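Local structure of alpha-galactosidase (Lactobacillus brevis, 3MI6) at residues I3-A8 with D106-L111; L10-Q15 with Y21-M26; G32-G37 with N48-E53; L149-F154 with I160-K165. The protein probably hydrolyses terminal, non-reducing alpha-D-galactose residues in alpha-galactosides, as expected for an alpha-galactosidase of glycosyl hydrolase family 36. All blocks are in the same frame, centred on the assembly; numbering follows the deposited sequence.

Contact 1 of 4, residues I3-A8 with D106-L111; sequences IHVNEA and DHYQLL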
# COMPACT_ATOMS: atom_id res chain seq x y z
N ILE D 3 -7.39 15.37 -38.64
CA ILE D 3 -8.30 14.26 -38.93
C ILE D 3 -8.08 13.67 -40.32
O ILE D 3 -8.10 14.38 -41.32
CB ILE D 3 -9.78 14.66 -38.81
CG1 ILE D 3 -10.01 15.54 -37.59
CG2 ILE D 3 -10.63 13.43 -38.71
CD1 ILE D 3 -11.45 15.81 -37.32
N HIS D 4 -7.90 12.36 -40.36
CA HIS D 4 -7.51 11.66 -41.57
C HIS D 4 -8.48 10.53 -41.75
O HIS D 4 -8.60 9.70 -40.86
CB HIS D 4 -6.11 11.05 -41.42
CG HIS D 4 -5.03 12.06 -41.23
ND1 HIS D 4 -4.06 12.30 -42.19
CD2 HIS D 4 -4.75 12.90 -40.20
CE1 HIS D 4 -3.24 13.25 -41.75
NE2 HIS D 4 -3.64 13.63 -40.55
N VAL D 5 -9.15 10.48 -42.89
CA VAL D 5 -10.04 9.38 -43.20
C VAL D 5 -9.47 8.54 -44.34
O VAL D 5 -8.95 9.08 -45.32
CB VAL D 5 -11.43 9.88 -43.60
CG1 VAL D 5 -12.43 8.72 -43.66
CG2 VAL D 5 -11.90 10.96 -42.64
N ASN D 6 -9.54 7.22 -44.19
CA ASN D 6 -9.20 6.32 -45.26
C ASN D 6 -10.50 5.74 -45.75
O ASN D 6 -11.07 4.85 -45.13
CB ASN D 6 -8.29 5.19 -44.78
CG ASN D 6 -7.75 4.35 -45.93
OD1 ASN D 6 -6.62 4.56 -46.38
ND2 ASN D 6 -8.55 3.39 -46.42
N GLU D 7 -10.96 6.28 -46.88
CA GLU D 7 -12.31 6.01 -47.33
C GLU D 7 -12.44 4.58 -47.78
O GLU D 7 -13.52 3.99 -47.72
CB GLU D 7 -12.72 7.02 -48.41
CG GLU D 7 -13.18 8.35 -47.82
CD GLU D 7 -13.38 9.44 -48.86
OE1 GLU D 7 -12.37 9.87 -49.46
OE2 GLU D 7 -14.54 9.87 -49.05
N ALA D 8 -11.31 4.02 -48.19
CA ALA D 8 -11.25 2.65 -48.68
C ALA D 8 -11.47 1.62 -47.58
O ALA D 8 -11.95 0.52 -47.84
CB ALA D 8 -9.91 2.42 -49.36
N ASP D 106 -23.49 4.61 -42.52
CA ASP D 106 -23.97 4.99 -43.84
C ASP D 106 -23.01 5.96 -44.53
O ASP D 106 -22.63 5.73 -45.69
CB ASP D 106 -25.38 5.58 -43.75
CG ASP D 106 -25.81 6.29 -45.03
OD1 ASP D 106 -25.64 5.71 -46.13
OD2 ASP D 106 -26.30 7.44 -44.91
N HIS D 107 -22.61 7.03 -43.84
CA HIS D 107 -21.79 8.06 -44.45
C HIS D 107 -21.17 8.96 -43.40
O HIS D 107 -21.65 9.02 -42.28
CB HIS D 107 -22.63 8.92 -45.40
CG HIS D 107 -23.47 9.95 -44.71
ND1 HIS D 107 -24.74 9.68 -44.24
CD2 HIS D 107 -23.23 11.26 -44.43
CE1 HIS D 107 -25.24 10.78 -43.69
NE2 HIS D 107 -24.35 11.75 -43.80
N TYR D 108 -20.12 9.68 -43.78
CA TYR D 108 -19.48 10.63 -42.88
C TYR D 108 -19.34 12.00 -43.53
O TYR D 108 -19.47 12.13 -44.74
CB TYR D 108 -18.09 10.13 -42.47
CG TYR D 108 -17.00 10.47 -43.47
CD1 TYR D 108 -16.58 9.54 -44.40
CD2 TYR D 108 -16.40 11.71 -43.48
CE1 TYR D 108 -15.60 9.84 -45.31
CE2 TYR D 108 -15.43 12.02 -44.38
CZ TYR D 108 -15.03 11.08 -45.29
OH TYR D 108 -14.05 11.39 -46.20
N GLN D 109 -19.04 13.01 -42.72
CA GLN D 109 -18.81 14.36 -43.22
C GLN D 109 -17.68 15.03 -42.42
O GLN D 109 -17.56 14.81 -41.22
CB GLN D 109 -20.10 15.15 -43.10
CG GLN D 109 -20.02 16.58 -43.53
CD GLN D 109 -21.38 17.26 -43.44
OE1 GLN D 109 -22.24 16.85 -42.64
NE2 GLN D 109 -21.60 18.29 -44.26
N LEU D 110 -16.86 15.84 -43.09
CA LEU D 110 -15.73 16.52 -42.44
C LEU D 110 -15.83 18.03 -42.59
O LEU D 110 -15.78 18.56 -43.70
CB LEU D 110 -14.40 16.05 -43.03
CG LEU D 110 -13.17 15.85 -42.13
CD1 LEU D 110 -11.89 16.08 -42.92
CD2 LEU D 110 -13.18 16.74 -40.89
N LEU D 111 -15.99 18.74 -41.48
CA LEU D 111 -16.16 20.19 -41.53
C LEU D 111 -14.91 20.85 -41.03
O LEU D 111 -13.99 20.20 -40.57
CB LEU D 111 -17.35 20.63 -40.66
CG LEU D 111 -18.73 20.01 -40.94
CD1 LEU D 111 -19.69 20.20 -39.76
CD2 LEU D 111 -19.33 20.54 -42.25

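Contact 2 of 4, residues L10-Q15 with Y21-M26; sequences LTFHLQ and YIFQIM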
# COMPACT_ATOMS: atom_id res chain seq x y z
N LEU D 10 -12.56 2.94 -44.28
CA LEU D 10 -13.40 3.62 -43.30
C LEU D 10 -12.69 3.62 -41.94
O LEU D 10 -13.28 3.34 -40.89
CB LEU D 10 -14.80 2.98 -43.24
CG LEU D 10 -15.63 3.02 -44.53
CD1 LEU D 10 -17.00 2.39 -44.32
CD2 LEU D 10 -15.78 4.43 -45.04
N THR D 11 -11.40 3.95 -42.00
CA THR D 11 -10.58 4.16 -40.83
C THR D 11 -10.47 5.65 -40.54
O THR D 11 -9.90 6.41 -41.31
CB THR D 11 -9.19 3.62 -41.05
OG1 THR D 11 -9.27 2.23 -41.40
CG2 THR D 11 -8.38 3.76 -39.79
N PHE D 12 -11.04 6.05 -39.41
CA PHE D 12 -11.00 7.42 -38.96
C PHE D 12 -9.97 7.54 -37.87
O PHE D 12 -9.97 6.77 -36.91
CB PHE D 12 -12.37 7.83 -38.45
CG PHE D 12 -13.45 7.63 -39.46
CD1 PHE D 12 -13.83 8.66 -40.30
CD2 PHE D 12 -14.04 6.39 -39.61
CE1 PHE D 12 -14.81 8.46 -41.24
CE2 PHE D 12 -15.02 6.19 -40.55
CZ PHE D 12 -15.40 7.23 -41.37
N HIS D 13 -9.10 8.52 -38.04
CA HIS D 13 -7.93 8.68 -37.22
C HIS D 13 -7.78 10.16 -36.94
O HIS D 13 -7.49 10.95 -37.83
CB HIS D 13 -6.74 8.13 -37.99
CG HIS D 13 -5.46 8.11 -37.22
ND1 HIS D 13 -5.08 9.13 -36.37
CD2 HIS D 13 -4.43 7.22 -37.23
CE1 HIS D 13 -3.89 8.85 -35.86
NE2 HIS D 13 -3.48 7.70 -36.37
N LEU D 14 -8.01 10.54 -35.69
CA LEU D 14 -7.83 11.90 -35.22
C LEU D 14 -6.41 12.16 -34.64
O LEU D 14 -5.91 11.40 -33.80
CB LEU D 14 -8.91 12.20 -34.18
CG LEU D 14 -10.35 12.42 -34.66
CD1 LEU D 14 -10.97 11.18 -35.28
CD2 LEU D 14 -11.24 12.95 -33.52
N GLN D 15 -5.74 13.22 -35.11
CA GLN D 15 -4.42 13.61 -34.62
C GLN D 15 -4.37 15.02 -34.05
O GLN D 15 -4.61 16.00 -34.76
CB GLN D 15 -3.35 13.50 -35.70
CG GLN D 15 -2.94 12.08 -36.04
CD GLN D 15 -1.64 12.05 -36.82
OE1 GLN D 15 -1.39 12.92 -37.65
NE2 GLN D 15 -0.80 11.07 -36.54
N TYR D 21 -6.44 9.44 -31.60
CA TYR D 21 -7.67 8.71 -31.36
C TYR D 21 -8.01 8.06 -32.70
O TYR D 21 -8.15 8.75 -33.71
CB TYR D 21 -8.75 9.70 -30.94
CG TYR D 21 -10.04 9.13 -30.37
CD1 TYR D 21 -10.97 8.51 -31.19
CD2 TYR D 21 -10.35 9.28 -29.02
CE1 TYR D 21 -12.14 8.01 -30.68
CE2 TYR D 21 -11.52 8.80 -28.50
CZ TYR D 21 -12.42 8.17 -29.33
OH TYR D 21 -13.60 7.67 -28.81
N ILE D 22 -8.11 6.74 -32.74
CA ILE D 22 -8.35 6.03 -33.98
C ILE D 22 -9.51 5.04 -33.83
O ILE D 22 -9.53 4.24 -32.89
CB ILE D 22 -7.12 5.20 -34.40
CG1 ILE D 22 -5.85 6.05 -34.38
CG2 ILE D 22 -7.33 4.57 -35.76
CD1 ILE D 22 -4.56 5.20 -34.48
N PHE D 23 -10.47 5.09 -34.76
CA PHE D 23 -11.49 4.05 -34.85
C PHE D 23 -11.79 3.62 -36.28
O PHE D 23 -11.37 4.27 -37.23
CB PHE D 23 -12.77 4.44 -34.11
CG PHE D 23 -13.47 5.66 -34.66
CD1 PHE D 23 -13.04 6.93 -34.36
CD2 PHE D 23 -14.61 5.51 -35.46
CE1 PHE D 23 -13.69 8.04 -34.84
CE2 PHE D 23 -15.27 6.63 -35.95
CZ PHE D 23 -14.81 7.90 -35.64
N GLN D 24 -12.55 2.54 -36.42
CA GLN D 24 -12.81 1.93 -37.72
C GLN D 24 -14.23 1.38 -37.83
O GLN D 24 -14.75 0.76 -36.90
CB GLN D 24 -11.81 0.80 -37.96
CG GLN D 24 -11.87 0.20 -39.35
CD GLN D 24 -10.82 -0.89 -39.57
OE1 GLN D 24 -10.48 -1.65 -38.65
NE2 GLN D 24 -10.30 -0.98 -40.79
N ILE D 25 -14.86 1.61 -38.98
CA ILE D 25 -16.15 0.98 -39.27
C ILE D 25 -15.91 -0.49 -39.55
O ILE D 25 -14.97 -0.86 -40.26
CB ILE D 25 -16.87 1.62 -40.45
CG1 ILE D 25 -17.14 3.09 -40.16
CG2 ILE D 25 -18.17 0.92 -40.71
CD1 ILE D 25 -17.97 3.31 -38.90
N MSE D 26 -16.75 -1.34 -38.98
CA MSE D 26 -16.46 -2.76 -38.97
C MSE D 26 -17.42 -3.63 -39.79
O MSE D 26 -18.47 -3.18 -40.27
CB MSE D 26 -16.41 -3.25 -37.54
CG MSE D 26 -15.37 -2.52 -36.70
SE MSE D 26 -14.87 -3.67 -35.23
CE MSE D 26 -16.61 -3.90 -34.35

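Contact 3 of 4, residues G32-G37 with N48-E53; sequences GQIYYG and NLMSQE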
# COMPACT_ATOMS: atom_id res chain seq x y z
N GLY D 32 -15.65 0.56 -34.46
CA GLY D 32 -14.74 -0.15 -33.57
C GLY D 32 -13.55 0.71 -33.16
O GLY D 32 -12.79 1.21 -33.98
N GLN D 33 -13.42 0.88 -31.86
CA GLN D 33 -12.36 1.69 -31.30
C GLN D 33 -11.06 0.93 -31.45
O GLN D 33 -11.02 -0.27 -31.18
CB GLN D 33 -12.67 1.97 -29.83
CG GLN D 33 -11.50 2.31 -29.00
CD GLN D 33 -10.91 3.64 -29.35
OE1 GLN D 33 -11.58 4.53 -29.89
NE2 GLN D 33 -9.63 3.79 -29.03
N ILE D 34 -10.02 1.61 -31.92
CA ILE D 34 -8.74 0.94 -32.15
C ILE D 34 -7.66 1.36 -31.12
O ILE D 34 -6.96 0.52 -30.57
CB ILE D 34 -8.19 1.20 -33.59
CG1 ILE D 34 -9.31 1.09 -34.62
CG2 ILE D 34 -7.09 0.22 -33.95
CD1 ILE D 34 -8.79 1.12 -36.02
N TYR D 35 -7.55 2.66 -30.87
CA TYR D 35 -6.45 3.15 -30.06
C TYR D 35 -6.59 4.62 -29.67
O TYR D 35 -6.98 5.45 -30.48
CB TYR D 35 -5.13 2.93 -30.79
CG TYR D 35 -4.00 3.69 -30.16
CD1 TYR D 35 -3.28 3.16 -29.09
CD2 TYR D 35 -3.64 4.95 -30.63
CE1 TYR D 35 -2.23 3.87 -28.50
CE2 TYR D 35 -2.61 5.66 -30.06
CZ TYR D 35 -1.91 5.12 -29.00
OH TYR D 35 -0.89 5.84 -28.44
N TYR D 36 -6.27 4.93 -28.42
CA TYR D 36 -6.24 6.32 -27.95
C TYR D 36 -5.06 6.38 -27.01
O TYR D 36 -4.98 5.61 -26.05
CB TYR D 36 -7.56 6.71 -27.26
CG TYR D 36 -7.67 8.18 -26.86
CD1 TYR D 36 -6.92 9.16 -27.48
CD2 TYR D 36 -8.56 8.57 -25.86
CE1 TYR D 36 -7.03 10.51 -27.10
CE2 TYR D 36 -8.68 9.91 -25.47
CZ TYR D 36 -7.91 10.88 -26.09
OH TYR D 36 -8.03 12.21 -25.70
N GLY D 37 -4.12 7.26 -27.31
CA GLY D 37 -2.84 7.25 -26.63
C GLY D 37 -1.94 8.31 -27.22
O GLY D 37 -2.42 9.19 -27.93
N ASN D 48 -3.27 -5.47 -37.20
CA ASN D 48 -2.67 -6.01 -35.99
C ASN D 48 -3.47 -5.68 -34.75
O ASN D 48 -3.86 -6.56 -33.99
CB ASN D 48 -1.23 -5.51 -35.84
CG ASN D 48 -0.60 -5.96 -34.55
OD1 ASN D 48 -0.38 -7.15 -34.33
ND2 ASN D 48 -0.30 -5.00 -33.67
N LEU D 49 -3.69 -4.39 -34.53
CA LEU D 49 -4.42 -3.93 -33.36
C LEU D 49 -5.86 -4.46 -33.31
O LEU D 49 -6.47 -4.52 -32.24
CB LEU D 49 -4.40 -2.40 -33.31
CG LEU D 49 -2.99 -1.84 -33.20
CD1 LEU D 49 -2.96 -0.34 -33.47
CD2 LEU D 49 -2.42 -2.15 -31.83
N MSE D 50 -6.38 -4.87 -34.47
CA MSE D 50 -7.78 -5.27 -34.58
C MSE D 50 -7.97 -6.79 -34.59
O MSE D 50 -9.06 -7.28 -34.91
CB MSE D 50 -8.40 -4.65 -35.83
CG MSE D 50 -8.77 -3.19 -35.66
SE MSE D 50 -10.09 -2.94 -34.22
CE MSE D 50 -11.70 -3.27 -35.27
N SER D 51 -6.92 -7.52 -34.23
CA SER D 51 -6.99 -8.97 -34.24
C SER D 51 -8.16 -9.50 -33.40
O SER D 51 -8.55 -8.88 -32.41
CB SER D 51 -5.67 -9.56 -33.73
OG SER D 51 -4.57 -9.01 -34.43
N GLN D 52 -8.71 -10.64 -33.81
CA GLN D 52 -9.85 -11.23 -33.13
C GLN D 52 -9.62 -12.70 -32.89
O GLN D 52 -9.21 -13.42 -33.80
CB GLN D 52 -11.11 -11.06 -33.97
CG GLN D 52 -11.36 -9.64 -34.43
CD GLN D 52 -12.79 -9.42 -34.85
OE1 GLN D 52 -13.18 -8.30 -35.20
NE2 GLN D 52 -13.59 -10.48 -34.82
N GLU D 53 -9.90 -13.16 -31.67
CA GLU D 53 -9.74 -14.58 -31.35
C GLU D 53 -10.99 -15.15 -30.70
O GLU D 53 -11.68 -14.45 -29.97
CB GLU D 53 -8.53 -14.80 -30.44
CG GLU D 53 -7.18 -14.59 -31.11
CD GLU D 53 -6.00 -14.76 -30.15
OE1 GLU D 53 -6.21 -14.67 -28.91
OE2 GLU D 53 -4.87 -14.96 -30.65

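Contact 4 of 4, residues L149-F154 with I160-K165; sequences LNYSIF and IVKSAK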
# COMPACT_ATOMS: atom_id res chain seq x y z
N LEU D 149 -22.61 10.74 -34.68
CA LEU D 149 -21.50 10.76 -33.73
C LEU D 149 -20.52 11.88 -34.09
O LEU D 149 -19.90 11.88 -35.15
CB LEU D 149 -20.77 9.41 -33.69
CG LEU D 149 -21.54 8.25 -33.07
CD1 LEU D 149 -20.65 7.06 -32.76
CD2 LEU D 149 -22.22 8.71 -31.81
N ASN D 150 -20.38 12.84 -33.19
CA ASN D 150 -19.53 13.98 -33.45
C ASN D 150 -18.20 13.88 -32.74
O ASN D 150 -18.08 13.28 -31.66
CB ASN D 150 -20.26 15.26 -33.05
CG ASN D 150 -21.67 15.29 -33.59
OD1 ASN D 150 -21.89 15.19 -34.79
ND2 ASN D 150 -22.64 15.41 -32.70
N TYR D 151 -17.19 14.46 -33.38
CA TYR D 151 -15.82 14.39 -32.92
C TYR D 151 -15.17 15.64 -33.45
O TYR D 151 -14.92 15.74 -34.64
CB TYR D 151 -15.11 13.22 -33.59
CG TYR D 151 -15.57 11.83 -33.22
CD1 TYR D 151 -16.59 11.20 -33.92
CD2 TYR D 151 -14.95 11.12 -32.20
CE1 TYR D 151 -17.00 9.91 -33.60
CE2 TYR D 151 -15.35 9.83 -31.87
CZ TYR D 151 -16.37 9.23 -32.57
OH TYR D 151 -16.76 7.95 -32.24
N SER D 152 -14.91 16.62 -32.60
CA SER D 152 -14.13 17.77 -33.02
C SER D 152 -12.71 17.72 -32.46
O SER D 152 -12.51 17.65 -31.25
CB SER D 152 -14.81 19.05 -32.58
OG SER D 152 -16.18 19.00 -32.92
N ILE D 153 -11.72 17.74 -33.35
CA ILE D 153 -10.32 17.83 -32.97
C ILE D 153 -9.92 19.26 -32.65
O ILE D 153 -10.25 20.19 -33.38
CB ILE D 153 -9.41 17.27 -34.08
CG1 ILE D 153 -9.25 15.77 -33.93
CG2 ILE D 153 -8.02 17.87 -34.03
CD1 ILE D 153 -7.91 15.28 -34.43
N PHE D 154 -9.20 19.44 -31.55
CA PHE D 154 -8.60 20.73 -31.21
C PHE D 154 -7.12 20.52 -30.97
O PHE D 154 -6.64 20.56 -29.84
CB PHE D 154 -9.24 21.29 -29.95
CG PHE D 154 -10.55 21.97 -30.19
CD1 PHE D 154 -11.72 21.27 -30.17
CD2 PHE D 154 -10.61 23.33 -30.39
CE1 PHE D 154 -12.90 21.90 -30.36
CE2 PHE D 154 -11.80 23.96 -30.58
CZ PHE D 154 -12.94 23.24 -30.57
N ILE D 160 -10.00 16.40 -27.70
CA ILE D 160 -11.01 15.92 -28.63
C ILE D 160 -12.34 16.08 -27.94
O ILE D 160 -12.48 15.64 -26.80
CB ILE D 160 -10.79 14.44 -28.92
CG1 ILE D 160 -9.57 14.26 -29.83
CG2 ILE D 160 -12.03 13.84 -29.56
CD1 ILE D 160 -8.99 12.87 -29.84
N VAL D 161 -13.31 16.72 -28.59
CA VAL D 161 -14.65 16.93 -28.04
C VAL D 161 -15.66 16.02 -28.70
O VAL D 161 -15.71 15.95 -29.92
CB VAL D 161 -15.16 18.37 -28.27
CG1 VAL D 161 -16.59 18.51 -27.77
CG2 VAL D 161 -14.28 19.37 -27.60
N LYS D 162 -16.50 15.34 -27.91
CA LYS D 162 -17.44 14.37 -28.47
C LYS D 162 -18.87 14.68 -28.11
O LYS D 162 -19.14 15.25 -27.06
CB LYS D 162 -17.08 12.96 -28.02
CG LYS D 162 -15.77 12.44 -28.58
CD LYS D 162 -15.35 11.15 -27.93
CE LYS D 162 -16.38 10.07 -28.12
NZ LYS D 162 -15.84 8.81 -27.57
N SER D 163 -19.79 14.32 -29.01
CA SER D 163 -21.22 14.31 -28.69
C SER D 163 -21.99 13.31 -29.54
O SER D 163 -21.41 12.60 -30.35
CB SER D 163 -21.85 15.70 -28.82
OG SER D 163 -22.07 16.03 -30.18
N ALA D 164 -23.30 13.27 -29.34
CA ALA D 164 -24.18 12.43 -30.14
C ALA D 164 -25.46 13.18 -30.41
O ALA D 164 -25.93 13.94 -29.57
CB ALA D 164 -24.46 11.11 -29.42
N LYS D 165 -26.01 12.99 -31.60
CA LYS D 165 -27.28 13.59 -32.00
C LYS D 165 -28.14 12.52 -32.62
O LYS D 165 -27.72 11.88 -33.58
CB LYS D 165 -27.07 14.68 -33.02
CG LYS D 165 -28.34 15.38 -33.44
CD LYS D 165 -28.06 16.34 -34.59
CE LYS D 165 -28.88 17.62 -34.47
NZ LYS D 165 -28.78 18.45 -35.70
O HOH W 1 -18.06 17.25 -31.50

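Contact 1 of 4, residues I3-A8 with D106-L111
Tyr108 reaches across from strand 103-112 to Val5 and Glu7 at the start of the chain. Its CG sits between the backbone N and the carbonyl carbon (chi1 84°), and from CB the side chain is directed toward the 3-8 segment. The root of the ring lies close to Phe12, which meets the ring edge-to-face. Further out, CE1 of Tyr108 touches CG1 of Val5 at 3.7 Å. CE2 of Tyr108 is 4.1 Å from CG2 of Val5. Both methyls lie on the same side of the ring plane. Val5 CG1 comes in obliquely. Glu7 CG lies at the ring edge, near its plane, 3.8 Å from Tyr108 CE1. At the tip, OH of Tyr108 is 3.3 Å from OE2 of Glu7, with the carboxylate turned 71° from the ring plane.

The strands belong to two different sheets. Strand 4-6 is an outermost strand of the four-stranded sheet, and strand 103-112 is an outermost strand of the nine-stranded one. Their meeting is made by side chains. With the ring and hydroxyl cut back to an alanine here, Val5 would probably face a gap, and Phe12 would lose its edge-to-face partner. Further along, CD1 of Ile3 meets CD2 of Leu110 at 4.1 Å as the two side chains slide past each other in opposite directions. Ile3 also rests on Leu134 of the neighbouring strand 132-140.

Contact 2 of 4, residues L10-Q15 with Y21-M26
Residues 11-15 and 21-25 run antiparallel at 172°, with Phe12-Phe23 and Leu14-Tyr21 as hydrogen-bonded pairs, the non-hydrogen-bonded pair His13-Ile22 between them and the non-hydrogen-bonded pair Thr11-Gln24 beyond Phe12-Phe23. Phe12 N gives to Phe23 O at 2.8 Å, and Phe23 N returns a bond to Phe12 O. Leu14 and Tyr21 are joined in the same reciprocal way. Beyond the ladder, Ile25 N reaches Leu10 O at 3.0 Å. Leu10 and Thr11 both face Asn6, which makes a G1 beta bulge at the start of the strand.

Phe12, Leu14, Tyr21 and Phe23 share one face. The Phe23 ring is swung toward the neighbouring strand by its first torsion (chi1 63°). CB of Phe12 sits over one face of it, 3.9 Å from the ring centroid, in a CH-pi contact. The two phenyl planes are 19° apart but slid, so the rings barely overlap. CG1 of Ile25 touches CE2 of Phe12 at its ring edge, at 3.8 Å. Leu14 CD1 approaches the Phe23 ring obliquely. On this face Tyr21 OH hydrogen-bonds Glu76 OE2.

On the other face, Ile22 CG1 lies over the centre of the His13 ring, 3.4 Å from its centroid. Thr11 OG1 turns to Pro44 O for its hydrogen bond.

The mixture implies a hairpin held by main-chain bonds, with one face mainly aromatic and hydrocarbon and the other, with Thr11, His13, Ile22 and Gln24, mixed. The Phe12 and Phe23 side also packs on Leu134 of strand 132-140, consistent with the inward face of one sheet of a beta sandwich.

Contact 3 of 4, residues G32-G37 with N48-E53
Ile34 lies at a classic beta bulge in the outermost strand 31-36 of the four-stranded sheet, and it packs against Leu49 and Met50 of a type I beta turn that runs from Asn48 to Ser51. Its two branches divide the work. CG2 of Ile34, anti to the backbone N, meets CB of Leu49 at 3.8 Å. CG1 of Ile34 lies 4.1 Å from SE of Met50, which is a selenomethionine. Each of these partners crosses Ile34 at about a right angle. The Met50 chain is bent at both chi2 and chi3, and the bends bring its selenium toward the strand. There the selenium of Met50 is also 4.2 Å from Gln33 O.

At the bulge, Ile34 and Tyr35 both face Ile22 on the adjacent strand 19-25. The packing therefore joins an irregular point of the sheet to the long loop that follows it in the N-terminal domain. The turn has its own clasp. Asn48 O accepts two hydrogen bonds from Ser51, one from OG at 2.6 Å and one from N at 3.2 Å. Both donors arrive from the same face of the carbonyl plane.

The turn and the residues after it also meet the second subunit. Leu49 packs on Gly711 and Asn48 on Tyr712 of that neighbouring chain. Glu53 OE1 hydrogen-bonds Thr716 of the neighbouring subunit and also forms a salt bridge with Arg55 of its own chain.

Contact 4 of 4, residues L149-F154 with I160-K165
The Tyr151 ring and the Lys162 chain lie side by side and point the same way, CE2 of Tyr151 being 3.9 Å from CE of Lys162; the lysine approaches the ring obliquely. Phe23 stacks on the Tyr151 ring. Phe154 takes CG2 of Val161 obliquely at 4.0 Å and meets Phe315 edge-to-face. The Asn150 amide has Ser163 OG nearly in its plane, and ND2 of Asn150 gives OG of Ser163 a straight hydrogen bond of 2.7 Å (166°). A leucine in place of Asn150 would probably cost Ser163 OG this donor and put hydrocarbon beside the hydroxyl.

Backbone bonds pair Ser152 with Val161 in both directions. Asn150 N bonds Ser163 O at 3.0 Å, and the return bond is weak. A water bridges Ser152 OG and Val161 O, donating to the carbonyl.

The polar ends on the Tyr151 face find partners beyond the hairpin: Tyr151 OH bonds Glu76, and Lys162 NZ bonds Tyr21 OH. This is an antiparallel beta hairpin within the nine-stranded sheet, with Tyr151, Ile153 and Ile160 turned toward Leu14 of the facing sheet, as in a beta sandwich.

In the fold
Contact 1 bridges strand 4-6 of the four-stranded sheet to the nine-stranded one, contact 2 lies within the former, contact 3 joins its last strand, 31-36, to a loop, and contact 4 lies in the facing nine-stranded sheet. Strands 4-6 and 11-15 are neighbours, which joins contacts 1 and 2 (centres about 9 Å apart): His4 N lies 2.9 Å from His13 O, probably a hydrogen bond. Between contacts 2 and 3, Ile22 N is 2.8 Å from Tyr35 O, also probably a hydrogen bond. Across the sandwich, Ile3 CG1 packs on Ile153 CG1 at 3.7 Å, and Tyr21 OH is 2.8 Å from Lys162 NZ of contact 4. All four lie away from the predicted catalytic Asp479 and Asp549.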